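Local atomic coordinates of ribosomal RNA processing protein 6 (Trypanosoma brucei brucei, PDB entry 4NLC), a protein that probably trims single-stranded RNA from its 3' end as a 3'-5' exoribonuclease of the nuclear exosome, with a role in ribosomal RNA processing. Residues 85-90 and 133-138; 149-154 and 169-174; 292-297 and 356-361. The protein carries 1 engineered substitution. All blocks are in the same frame, centred on the assembly; numbering follows the deposited sequence.

Contact 1: residues 85-90 and 133-138; sequences AVLLNE and YLMAPV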
loop_
_atom_site.group_PDB
_atom_site.type_symbol
_atom_site.label_atom_id
_atom_site.label_comp_id
_atom_site.label_asym_id
_atom_site.label_seq_id
_atom_site.Cartn_x
_atom_site.Cartn_y
_atom_site.Cartn_z
ATOM N N ALA A 85 22.431 7.611 -3.427
ATOM C CA ALA A 85 23.834 7.677 -2.964
ATOM C C ALA A 85 23.941 8.296 -1.579
ATOM O O ALA A 85 24.799 7.886 -0.808
ATOM C CB ALA A 85 24.720 8.412 -3.966
ATOM N N VAL A 86 23.062 9.260 -1.252
ATOM C CA VAL A 86 23.013 9.873 0.082
ATOM C C VAL A 86 22.611 8.749 1.089
ATOM O O VAL A 86 23.293 8.546 2.090
ATOM C CB VAL A 86 22.013 11.076 0.142
ATOM C CG1 VAL A 86 21.597 11.395 1.575
ATOM C CG2 VAL A 86 22.591 12.313 -0.540
ATOM N N LEU A 87 21.535 8.008 0.780
ATOM C CA LEU A 87 21.038 6.934 1.619
ATOM C C LEU A 87 22.066 5.831 1.886
ATOM O O LEU A 87 22.044 5.233 2.971
ATOM C CB LEU A 87 19.750 6.358 1.048
ATOM C CG LEU A 87 18.541 7.292 0.858
ATOM C CD1 LEU A 87 17.355 6.498 0.404
ATOM C CD2 LEU A 87 18.199 8.101 2.131
ATOM N N LEU A 88 22.989 5.590 0.915
ATOM C CA LEU A 88 24.051 4.587 1.023
ATOM C C LEU A 88 25.107 4.930 2.086
ATOM O O LEU A 88 25.867 4.050 2.452
ATOM C CB LEU A 88 24.719 4.265 -0.327
ATOM C CG LEU A 88 23.872 3.525 -1.401
ATOM C CD1 LEU A 88 24.568 3.576 -2.785
ATOM C CD2 LEU A 88 23.538 2.081 -1.012
ATOM N N ASN A 89 25.159 6.183 2.582
ATOM C CA ASN A 89 26.095 6.597 3.636
ATOM C C ASN A 89 25.455 6.578 5.049
ATOM O O ASN A 89 26.092 7.002 6.021
ATOM C CB ASN A 89 26.685 7.976 3.333
ATOM C CG ASN A 89 27.809 7.960 2.337
ATOM O OD1 ASN A 89 28.675 7.077 2.337
ATOM N ND2 ASN A 89 27.836 8.964 1.478
ATOM N N GLU A 90 24.195 6.089 5.156
ATOM C CA GLU A 90 23.453 5.996 6.424
ATOM C C GLU A 90 23.420 4.559 6.949
ATOM O O GLU A 90 23.538 3.613 6.175
ATOM C CB GLU A 90 22.014 6.517 6.239
ATOM C CG GLU A 90 21.910 7.904 5.609
ATOM C CD GLU A 90 22.495 9.065 6.399
ATOM O OE1 GLU A 90 22.918 10.054 5.761
ATOM O OE2 GLU A 90 22.527 8.998 7.649
ATOM N N TYR A 133 13.244 1.067 -9.194
ATOM C CA TYR A 133 14.129 -0.099 -9.075
ATOM C C TYR A 133 15.554 0.320 -8.663
ATOM O O TYR A 133 16.283 -0.477 -8.063
ATOM C CB TYR A 133 14.141 -0.910 -10.381
ATOM C CG TYR A 133 14.815 -0.214 -11.550
ATOM C CD1 TYR A 133 16.179 -0.342 -11.767
ATOM C CD2 TYR A 133 14.074 0.508 -12.479
ATOM C CE1 TYR A 133 16.799 0.255 -12.864
ATOM C CE2 TYR A 133 14.682 1.104 -13.586
ATOM C CZ TYR A 133 16.052 1.000 -13.756
ATOM O OH TYR A 133 16.679 1.594 -14.825
ATOM N N LEU A 134 15.924 1.585 -8.968
ATOM C CA LEU A 134 17.229 2.183 -8.614
ATOM C C LEU A 134 17.467 2.284 -7.112
ATOM O O LEU A 134 18.589 2.509 -6.688
ATOM C CB LEU A 134 17.450 3.555 -9.295
ATOM C CG LEU A 134 17.559 3.516 -10.835
ATOM C CD1 LEU A 134 17.509 4.910 -11.413
ATOM C CD2 LEU A 134 18.802 2.779 -11.308
ATOM N N MET A 135 16.419 2.095 -6.319
ATOM C CA MET A 135 16.474 2.123 -4.863
ATOM C C MET A 135 16.859 0.747 -4.300
ATOM O O MET A 135 17.156 0.665 -3.117
ATOM C CB MET A 135 15.113 2.564 -4.276
ATOM C CG MET A 135 14.639 3.910 -4.803
ATOM S SD MET A 135 13.711 4.813 -3.569
ATOM C CE MET A 135 15.093 5.197 -2.371
ATOM N N ALA A 136 16.855 -0.318 -5.133
ATOM C CA ALA A 136 17.233 -1.683 -4.717
ATOM C C ALA A 136 18.606 -1.770 -3.974
ATOM O O ALA A 136 18.677 -2.511 -3.001
ATOM C CB ALA A 136 17.183 -2.661 -5.893
ATOM N N PRO A 137 19.673 -0.994 -4.281
ATOM C CA PRO A 137 20.902 -1.109 -3.452
ATOM C C PRO A 137 20.674 -0.671 -1.988
ATOM O O PRO A 137 21.243 -1.265 -1.086
ATOM C CB PRO A 137 21.890 -0.180 -4.166
ATOM C CG PRO A 137 21.388 -0.079 -5.566
ATOM C CD PRO A 137 19.899 -0.061 -5.410
ATOM N N VAL A 138 19.808 0.322 -1.754
ATOM C CA VAL A 138 19.489 0.800 -0.405
ATOM C C VAL A 138 18.601 -0.216 0.310
ATOM O O VAL A 138 18.952 -0.643 1.411
ATOM C CB VAL A 138 18.890 2.245 -0.376
ATOM C CG1 VAL A 138 18.506 2.667 1.049
ATOM C CG2 VAL A 138 19.869 3.251 -0.965
#
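Val138 meets both Leu87 and Leu88, and with Met135 and Pro137 it gives 133-138 an apolar surface against the end of helix 77-87. No hydrogen bond joins the two segments. The contact is apolar, carbon against carbon for the most part.

The branches of Val138 divide the work. Val138 CG2 packs on Leu87 CB at 3.7 Å and also touches Leu88 CD2 at 3.9 Å. Val138 CG1, anti to the backbone N (chi1 177°), lies against the same Leu87 CB at 3.9 Å and comes close to Leu87 CD1. Both valine methyls thus lie against Leu87 CB, and the two side chains cross at about a right angle.

Further out, Leu87 CD1 meets the terminal methyl of Met135, with Leu87 CD1 to Met135 CE 3.8 Å. The methionine chain bends at chi2 (-147°) and chi3 (69°), and its CE reaches the leucine although its CB does not point that way.

Both segments belong to the exonuclease domain, whose fold is of the RNase H-like kind. Here the 77-87 and 136-140 helices pack together over one side of the mixed sheet. Ile93 and Ile114 of that sheet also touch Leu87, and Met112 and Ile114 touch Met135. Leu80 and Val84, earlier on helix 77-87, add to the cover of Met135 and Val138.

Leu88 works at the more exposed margin. Its CB does not aim at 133-138, but Leu88 CD2 reaches Pro137 CB at 4.2 Å. Leu88 is the second residue of a type I turn from Leu87 to Glu90, closed by a bond from Glu90 N to Leu87 O.

Contact 2: residues 149-154 and 169-174; sequences HGARED and LFDTSI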
loop_
_atom_site.group_PDB
_atom_site.type_symbol
_atom_site.label_atom_id
_atom_site.label_comp_id
_atom_site.label_asym_id
_atom_site.label_seq_id
_atom_site.Cartn_x
_atom_site.Cartn_y
_atom_site.Cartn_z
ATOM N N HIS A 149 6.854 2.277 10.140
ATOM C CA HIS A 149 5.898 2.163 11.244
ATOM C C HIS A 149 4.615 1.472 10.734
ATOM O O HIS A 149 3.817 2.102 10.057
ATOM C CB HIS A 149 5.577 3.532 11.869
ATOM C CG HIS A 149 4.828 3.397 13.158
ATOM N ND1 HIS A 149 5.476 3.453 14.372
ATOM C CD2 HIS A 149 3.522 3.125 13.372
ATOM C CE1 HIS A 149 4.543 3.242 15.283
ATOM N NE2 HIS A 149 3.356 3.036 14.728
ATOM N N GLY A 150 4.444 0.189 11.055
ATOM C CA GLY A 150 3.287 -0.573 10.609
ATOM C C GLY A 150 3.382 -0.800 9.121
ATOM O O GLY A 150 2.643 -0.174 8.341
ATOM N N ALA A 151 4.340 -1.671 8.738
ATOM C CA ALA A 151 4.761 -1.940 7.359
ATOM C C ALA A 151 4.007 -3.041 6.581
ATOM O O ALA A 151 4.415 -3.337 5.465
ATOM C CB ALA A 151 6.250 -2.265 7.365
ATOM N N ARG A 152 2.965 -3.672 7.145
ATOM C CA ARG A 152 2.260 -4.782 6.452
ATOM C C ARG A 152 1.887 -4.446 4.986
ATOM O O ARG A 152 2.295 -5.174 4.080
ATOM C CB ARG A 152 1.037 -5.261 7.264
ATOM C CG ARG A 152 0.291 -6.468 6.659
ATOM C CD ARG A 152 0.409 -7.739 7.497
ATOM N NE ARG A 152 -0.146 -7.577 8.845
ATOM C CZ ARG A 152 0.286 -8.224 9.926
ATOM N NH1 ARG A 152 1.286 -9.094 9.834
ATOM N NH2 ARG A 152 -0.276 -8.004 11.107
ATOM N N GLU A 153 1.174 -3.323 4.755
ATOM C CA GLU A 153 0.779 -2.878 3.412
ATOM C C GLU A 153 1.971 -2.384 2.589
ATOM O O GLU A 153 2.089 -2.724 1.407
ATOM C CB GLU A 153 -0.353 -1.843 3.479
ATOM C CG GLU A 153 -1.640 -2.423 4.066
ATOM C CD GLU A 153 -2.930 -2.253 3.281
ATOM O OE1 GLU A 153 -3.797 -1.468 3.732
ATOM O OE2 GLU A 153 -3.107 -2.959 2.260
ATOM N N ASP A 154 2.890 -1.639 3.236
ATOM C CA ASP A 154 4.080 -1.084 2.595
ATOM C C ASP A 154 4.918 -2.130 1.911
ATOM O O ASP A 154 5.335 -1.931 0.764
ATOM C CB ASP A 154 4.925 -0.292 3.599
ATOM C CG ASP A 154 4.293 1.010 4.032
ATOM O OD1 ASP A 154 3.118 1.237 3.704
ATOM O OD2 ASP A 154 4.997 1.832 4.638
ATOM N N LEU A 169 14.480 -4.920 7.777
ATOM C CA LEU A 169 13.356 -4.100 8.107
ATOM C C LEU A 169 13.267 -4.058 9.628
ATOM O O LEU A 169 13.516 -5.069 10.302
ATOM C CB LEU A 169 12.046 -4.745 7.547
ATOM C CG LEU A 169 10.693 -4.141 8.027
ATOM C CD1 LEU A 169 10.475 -2.766 7.454
ATOM C CD2 LEU A 169 9.522 -5.040 7.659
ATOM N N PHE A 170 12.941 -2.880 10.163
ATOM C CA PHE A 170 12.597 -2.727 11.571
ATOM C C PHE A 170 11.247 -2.011 11.598
ATOM O O PHE A 170 11.119 -0.915 11.060
ATOM C CB PHE A 170 13.661 -2.022 12.427
ATOM C CG PHE A 170 13.333 -2.087 13.907
ATOM C CD1 PHE A 170 12.494 -1.145 14.497
ATOM C CD2 PHE A 170 13.861 -3.096 14.713
ATOM C CE1 PHE A 170 12.215 -1.195 15.867
ATOM C CE2 PHE A 170 13.588 -3.136 16.082
ATOM C CZ PHE A 170 12.748 -2.197 16.645
ATOM N N ASP A 171 10.237 -2.662 12.178
ATOM C CA ASP A 171 8.891 -2.114 12.248
ATOM C C ASP A 171 8.619 -1.612 13.671
ATOM O O ASP A 171 8.527 -2.413 14.604
ATOM C CB ASP A 171 7.864 -3.165 11.789
ATOM C CG ASP A 171 6.443 -2.636 11.599
ATOM O OD1 ASP A 171 6.016 -1.753 12.387
ATOM O OD2 ASP A 171 5.733 -3.164 10.735
ATOM N N THR A 172 8.511 -0.283 13.828
ATOM C CA THR A 172 8.306 0.365 15.128
ATOM C C THR A 172 6.911 0.059 15.737
ATOM O O THR A 172 6.745 0.149 16.958
ATOM C CB THR A 172 8.612 1.877 15.066
ATOM O OG1 THR A 172 7.995 2.442 13.920
ATOM C CG2 THR A 172 10.092 2.165 15.034
ATOM N N SER A 173 5.936 -0.327 14.901
ATOM C CA SER A 173 4.621 -0.694 15.390
ATOM C C SER A 173 4.721 -2.090 16.049
ATOM O O SER A 173 4.152 -2.293 17.119
ATOM C CB SER A 173 3.597 -0.660 14.259
ATOM O OG SER A 173 2.329 -1.089 14.723
ATOM N N ILE A 174 5.510 -3.012 15.458
ATOM C CA ILE A 174 5.741 -4.350 16.030
ATOM C C ILE A 174 6.466 -4.196 17.378
ATOM O O ILE A 174 6.103 -4.886 18.329
ATOM C CB ILE A 174 6.444 -5.336 15.045
ATOM C CG1 ILE A 174 5.535 -5.641 13.814
ATOM C CG2 ILE A 174 6.868 -6.642 15.758
ATOM C CD1 ILE A 174 6.182 -6.552 12.759
#
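Asp171 turns its carboxylate to the backbone of Gly150 and Ala151, and each amide has its own oxygen. Asp171 OD1 takes Gly150 N at 2.8 Å. Asp171 OD2 takes Ala151 N at 2.9 Å, in a nearly straight bond (N-H...O 177°). Both amides approach from above the carboxylate plane, by about 40°. The carboxylate group stands anti to the aspartate's own backbone N (chi1 -170°), which lets it face across to 149-154.

Asp171 OD1 also serves its own segment. As the N-cap of helix 172-178 it accepts from Ser173 N, nearly along the C-O axis, and weakly from Ile174 N.

His149 lies beside the same helix start. Its ring presents one face to Ser173, and Ser173 CB sits 4.0 Å from the centroid of the His149 ring in a CH-pi contact. Thr172 crosses the histidine side chain at about a right angle, and Thr172 OG1 is hydrogen-bonded to His149 ND1 at 2.8 Å. This OG1 also bonds to Phe148 O. The other ring nitrogen, NE2, bonds to His183 O, so both ring nitrogens have partners.

Gly150 passes close to Ser173, with Gly150 N 3.4 Å from Ser173 CB. Ala151 CB rests 4.3 Å from Leu169 CD1.

The contact lies within a beta-alpha-beta unit of strand 145-148, helix 152-162 and strand 169-171. The turn after the first strand meets the second strand and the helix start that follows it.

Two amides and the start of a helix converge on one buried carboxylate. These N-H groups and the helix dipole would be expected to stabilise its negative charge, probably keeping Asp171 ionised.

Contact 3: residues 292-297 and 356-361; sequences LQVARE and QIVKDA
This is a partly buried packing of two helical regions in the HRDC domain, between helix 289-309 and the closing part of helix 351-359 with the residues next to it. The nearest CA atoms across the segments are those of Val294 and Val358, 6.2 Å apart.

Val294 fits against 356-361 with both methyls. Val294 CG2, beside the backbone N, presses on Ala361 CB at 3.4 Å, a tight carbon pair. The other methyl, Val294 CG1, is anti to the backbone N (chi1 171°) and meets Val358 CG2 more loosely, at 4.3 Å. Ile325 of helix 319-328 touches both valines from a third helix.

HRDC domains are small helical bundles, and here helices 289-309 and 351-359 lie side by side. Near the end of the second helix, Ala361 points its CB into the interface.

One helical turn further along, Ile357 CG2 packs on Glu297 CB at 3.7 Å. Ile298 and Trp301 of the same long helix also touch this isoleucine.

Toward solvent, Gln293 reaches toward 356-361 with CG anti to its N (chi1 179°). Gln293 NE2 lies 3.8 Å from Ala361 CB. A water accepts from Gln293 NE2 at 3.1 Å and donates to Ile357 O at 2.8 Å, bridging the two segments by a polar route at the exposed edge.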
loop_
_atom_site.group_PDB
_atom_site.type_symbol
_atom_site.label_atom_id
_atom_site.label_comp_id
_atom_site.label_asym_id
_atom_site.label_seq_id
_atom_site.Cartn_x
_atom_site.Cartn_y
_atom_site.Cartn_z
ATOM N N LEU A 292 -30.890 -13.791 -5.335
ATOM C CA LEU A 292 -29.577 -14.255 -4.896
ATOM C C LEU A 292 -28.682 -14.507 -6.107
ATOM O O LEU A 292 -27.495 -14.181 -6.066
ATOM C CB LEU A 292 -29.693 -15.520 -4.019
ATOM C CG LEU A 292 -30.215 -15.315 -2.589
ATOM C CD1 LEU A 292 -30.529 -16.648 -1.916
ATOM C CD2 LEU A 292 -29.247 -14.497 -1.745
ATOM N N GLN A 293 -29.252 -15.080 -7.184
ATOM C CA GLN A 293 -28.534 -15.343 -8.442
ATOM C C GLN A 293 -28.106 -14.014 -9.062
ATOM O O GLN A 293 -26.960 -13.889 -9.511
ATOM C CB GLN A 293 -29.407 -16.165 -9.414
ATOM C CG GLN A 293 -28.770 -16.470 -10.773
ATOM C CD GLN A 293 -29.746 -17.112 -11.745
ATOM O OE1 GLN A 293 -30.549 -17.988 -11.395
ATOM N NE2 GLN A 293 -29.670 -16.718 -13.001
ATOM N N VAL A 294 -29.018 -13.023 -9.056
ATOM C CA VAL A 294 -28.752 -11.679 -9.563
ATOM C C VAL A 294 -27.673 -10.983 -8.711
ATOM O O VAL A 294 -26.778 -10.369 -9.280
ATOM C CB VAL A 294 -30.035 -10.824 -9.754
ATOM C CG1 VAL A 294 -29.693 -9.366 -10.071
ATOM C CG2 VAL A 294 -30.890 -11.402 -10.869
ATOM N N ALA A 295 -27.729 -11.115 -7.378
ATOM C CA ALA A 295 -26.706 -10.528 -6.490
ATOM C C ALA A 295 -25.297 -11.005 -6.884
ATOM O O ALA A 295 -24.421 -10.178 -7.081
ATOM C CB ALA A 295 -26.987 -10.891 -5.028
ATOM N N ARG A 296 -25.124 -12.333 -7.073
ATOM C CA ARG A 296 -23.864 -12.986 -7.408
ATOM C C ARG A 296 -23.324 -12.571 -8.766
ATOM O O ARG A 296 -22.134 -12.233 -8.873
ATOM C CB ARG A 296 -24.014 -14.514 -7.311
ATOM C CG ARG A 296 -22.774 -15.314 -7.763
ATOM C CD ARG A 296 -22.967 -16.811 -7.588
ATOM N NE ARG A 296 -21.925 -17.579 -8.275
ATOM C CZ ARG A 296 -21.729 -18.885 -8.114
ATOM N NH1 ARG A 296 -22.491 -19.581 -7.276
ATOM N NH2 ARG A 296 -20.757 -19.504 -8.775
ATOM N N GLU A 297 -24.189 -12.604 -9.798
ATOM C CA GLU A 297 -23.827 -12.266 -11.181
ATOM C C GLU A 297 -23.478 -10.780 -11.349
ATOM O O GLU A 297 -22.523 -10.481 -12.057
ATOM C CB GLU A 297 -24.898 -12.723 -12.183
ATOM C CG GLU A 297 -25.123 -14.227 -12.270
ATOM C CD GLU A 297 -24.008 -15.047 -12.889
ATOM O OE1 GLU A 297 -23.520 -14.672 -13.979
ATOM O OE2 GLU A 297 -23.644 -16.089 -12.296
ATOM N N GLN A 356 -29.249 -7.577 -19.131
ATOM C CA GLN A 356 -29.339 -8.969 -19.594
ATOM C C GLN A 356 -29.245 -9.948 -18.414
ATOM O O GLN A 356 -29.968 -10.960 -18.388
ATOM C CB GLN A 356 -28.267 -9.275 -20.667
ATOM C CG GLN A 356 -28.635 -10.460 -21.571
ATOM C CD GLN A 356 -30.054 -10.396 -22.087
ATOM O OE1 GLN A 356 -30.470 -9.451 -22.785
ATOM N NE2 GLN A 356 -30.836 -11.393 -21.725
ATOM N N ILE A 357 -28.371 -9.619 -17.425
ATOM C CA ILE A 357 -28.167 -10.389 -16.186
ATOM C C ILE A 357 -29.506 -10.558 -15.469
ATOM O O ILE A 357 -29.859 -11.672 -15.095
ATOM C CB ILE A 357 -27.068 -9.757 -15.266
ATOM C CG1 ILE A 357 -25.652 -10.013 -15.842
ATOM C CG2 ILE A 357 -27.183 -10.266 -13.804
ATOM C CD1 ILE A 357 -24.493 -9.120 -15.236
ATOM N N VAL A 358 -30.246 -9.456 -15.309
ATOM C CA VAL A 358 -31.557 -9.421 -14.667
ATOM C C VAL A 358 -32.586 -10.211 -15.481
ATOM O O VAL A 358 -33.362 -10.969 -14.898
ATOM C CB VAL A 358 -32.035 -7.965 -14.414
ATOM C CG1 VAL A 358 -33.434 -7.949 -13.779
ATOM C CG2 VAL A 358 -31.035 -7.205 -13.544
ATOM N N LYS A 359 -32.614 -9.997 -16.816
ATOM C CA LYS A 359 -33.548 -10.656 -17.732
ATOM C C LYS A 359 -33.415 -12.170 -17.714
ATOM O O LYS A 359 -34.430 -12.854 -17.722
ATOM C CB LYS A 359 -33.401 -10.117 -19.161
ATOM C CG LYS A 359 -34.059 -8.770 -19.387
ATOM C CD LYS A 359 -33.636 -8.178 -20.711
ATOM C CE LYS A 359 -34.279 -6.842 -20.953
ATOM N NZ LYS A 359 -33.700 -6.168 -22.141
ATOM N N ASP A 360 -32.185 -12.699 -17.640
ATOM C CA ASP A 360 -31.941 -14.151 -17.607
ATOM C C ASP A 360 -32.371 -14.816 -16.286
ATOM O O ASP A 360 -32.489 -16.049 -16.222
ATOM C CB ASP A 360 -30.470 -14.469 -17.950
ATOM C CG ASP A 360 -30.013 -14.022 -19.334
ATOM O OD1 ASP A 360 -30.877 -13.728 -20.182
ATOM O OD2 ASP A 360 -28.793 -13.978 -19.567
ATOM N N ALA A 361 -32.655 -14.002 -15.252
ATOM C CA ALA A 361 -33.079 -14.495 -13.942
ATOM C C ALA A 361 -34.576 -14.327 -13.618
ATOM O O ALA A 361 -35.076 -15.056 -12.760
ATOM C CB ALA A 361 -32.235 -13.864 -12.855
HETATM O O HOH W 1 -28.653 -14.001 -14.116
#

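In the fold
The contacts follow one another along the chain, each closing before the next opens. Contacts 1 and 2 both lie in the exonuclease domain, with centres about 19 Å apart and nearest atoms about 9 Å apart. They share the six-stranded mixed sheet: contact 1 packs helices over it, and contact 2 lies at the edge strand 169-171, where it meets the turn after the neighbouring strand 145-148. Contact 3 lies in the all-helical HRDC domain, on the opposite side of the chain's centre. Its centre is about 53 Å from that of contact 1 and about 43 Å from that of contact 2. The two domains pack separately, and none of the contacts touches another.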